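Local coordinates for protein putative fimbrium tip subunit Fim1C (Bacteroides ovatus, PDB 4EPS) that is probably a component of the fimbrium tip, part of the cell-surface filaments that mediate adhesion and biofilm formation, at residues A439-D442 against K443-L447. Numbering follows the deposited sequence.
Sequences ALQD and KDNSL
The side-chain amide of Q441 docks against N445 and L447 in the tight loop that links helix 434-438 to helix 446-458, where a type I beta turn from D442 to N445 reverses the chain and N445 takes the N-cap position. The buried side of the loop is built on that amide. CG of the glutamine stands anti to the backbone N (chi1 -178°) and the chain bends at chi2, which brings the amide back against the backbone of D442 and L447. Two backbone N-H groups reach Q441 OE1 from opposite faces of its plane. D442 N lies 3.0 Å from Q441 OE1, and the bond from L447 N to Q441 OE1 is nearly straight at 172°. CB of L447 packs against the same amide, 3.5 Å from Q441 OE1. NE2, which also bonds to S486 O, donates to N445 OD1, 2.9 Å away and close to the Q441 amide plane, although NE2 itself lies above the plane of the N445 carbonyl. Replacing Q441 by an alanine removes the whole amide and would probably leave the L447 N-H and S486 O without their mates. Y485 of strand 479-485 covers Q441 and L447 on this side. More open to solvent are partly exposed D442 and exposed K443, whose NZ stays 5.9 Å from D442 OD2; nearby, D444 packs on T453 of the second subunit. Within the turn, D442 O accepts N445 N, while D442 OD1 takes S446 N at 3.0 Å and, weakly, D444 N. A water links A439 O to S446 OG, 2.9 Å from the latter.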
loop_
_atom_site.group_PDB
_atom_site.type_symbol
_atom_site.label_atom_id
_atom_site.label_comp_id
_atom_site.label_asym_id
_atom_site.label_seq_id
_atom_site.Cartn_x
_atom_site.Cartn_y
_atom_site.Cartn_z
ATOM N N ALA A 439 8.786 -24.858 -9.078
ATOM C CA ALA A 439 8.184 -23.878 -8.158
ATOM C C ALA A 439 6.902 -23.213 -8.702
ATOM O O ALA A 439 6.191 -22.569 -7.927
ATOM C CB ALA A 439 9.214 -22.815 -7.778
ATOM N N LEU A 440 6.582 -23.363 -10.005
ATOM C CA LEU A 440 5.329 -22.854 -10.574
ATOM C C LEU A 440 4.094 -23.567 -10.000
ATOM O O LEU A 440 2.988 -23.033 -10.064
ATOM C CB LEU A 440 5.312 -23.013 -12.100
ATOM C CG LEU A 440 6.353 -22.164 -12.862
ATOM C CD1 LEU A 440 6.263 -22.430 -14.346
ATOM C CD2 LEU A 440 6.112 -20.667 -12.626
ATOM N N GLN A 441 4.270 -24.784 -9.499
ATOM C CA GLN A 441 3.132 -25.534 -8.974
ATOM C C GLN A 441 3.262 -25.722 -7.465
ATOM O O GLN A 441 4.363 -25.877 -6.936
ATOM C CB GLN A 441 3.033 -26.911 -9.706
ATOM C CG GLN A 441 1.835 -27.825 -9.310
ATOM C CD GLN A 441 0.484 -27.162 -9.574
ATOM O OE1 GLN A 441 0.206 -26.062 -9.097
ATOM N NE2 GLN A 441 -0.393 -27.828 -10.305
ATOM N N ASP A 442 2.126 -25.708 -6.757
ATOM C CA ASP A 442 2.117 -25.995 -5.325
ATOM C C ASP A 442 0.927 -26.920 -5.013
ATOM O O ASP A 442 0.178 -27.283 -5.922
ATOM C CB ASP A 442 2.115 -24.700 -4.476
ATOM C CG ASP A 442 0.872 -23.818 -4.574
ATOM O OD1 ASP A 442 -0.153 -24.279 -5.141
ATOM O OD2 ASP A 442 0.922 -22.675 -4.082
ATOM N N LYS A 443 0.743 -27.279 -3.728
ATOM C CA LYS A 443 -0.305 -28.203 -3.275
ATOM C C LYS A 443 -1.722 -27.670 -3.526
ATOM O O LYS A 443 -2.651 -28.473 -3.602
ATOM C CB LYS A 443 -0.113 -28.540 -1.772
ATOM C CG LYS A 443 -0.302 -27.356 -0.815
ATOM C CD LYS A 443 0.217 -27.650 0.598
ATOM C CE LYS A 443 -0.067 -26.526 1.572
ATOM N NZ LYS A 443 0.579 -25.246 1.167
ATOM N N ASP A 444 -1.879 -26.341 -3.671
ATOM C CA ASP A 444 -3.169 -25.692 -3.958
ATOM C C ASP A 444 -3.374 -25.427 -5.473
ATOM O O ASP A 444 -4.202 -24.590 -5.835
ATOM C CB ASP A 444 -3.296 -24.378 -3.164
ATOM C CG ASP A 444 -3.351 -24.615 -1.659
ATOM O OD1 ASP A 444 -3.838 -25.679 -1.247
ATOM O OD2 ASP A 444 -2.797 -23.792 -0.909
ATOM N N ASN A 445 -2.659 -26.163 -6.346
ATOM C CA ASN A 445 -2.743 -26.028 -7.814
ATOM C C ASN A 445 -2.613 -24.544 -8.268
ATOM O O ASN A 445 -3.437 -24.048 -9.051
ATOM C CB ASN A 445 -4.037 -26.675 -8.376
ATOM C CG ASN A 445 -4.015 -27.011 -9.850
ATOM O OD1 ASN A 445 -3.053 -26.752 -10.582
ATOM N ND2 ASN A 445 -5.091 -27.604 -10.332
ATOM N N SER A 446 -1.553 -23.862 -7.815
ATOM C CA SER A 446 -1.278 -22.468 -8.229
ATOM C C SER A 446 -1.078 -22.356 -9.749
ATOM O O SER A 446 -1.421 -21.333 -10.342
ATOM C CB SER A 446 -0.059 -21.902 -7.505
ATOM O OG SER A 446 1.052 -22.775 -7.629
ATOM N N LEU A 447 -0.576 -23.411 -10.392
ATOM C CA LEU A 447 -0.371 -23.355 -11.841
ATOM C C LEU A 447 -1.704 -23.080 -12.549
ATOM O O LEU A 447 -1.791 -22.164 -13.371
ATOM C CB LEU A 447 0.256 -24.673 -12.313
ATOM C CG LEU A 447 0.730 -24.753 -13.760
ATOM C CD1 LEU A 447 1.732 -25.884 -13.889
ATOM C CD2 LEU A 447 -0.438 -25.060 -14.723
HETATM O O HOH W 1 3.555 -21.869 -6.561
#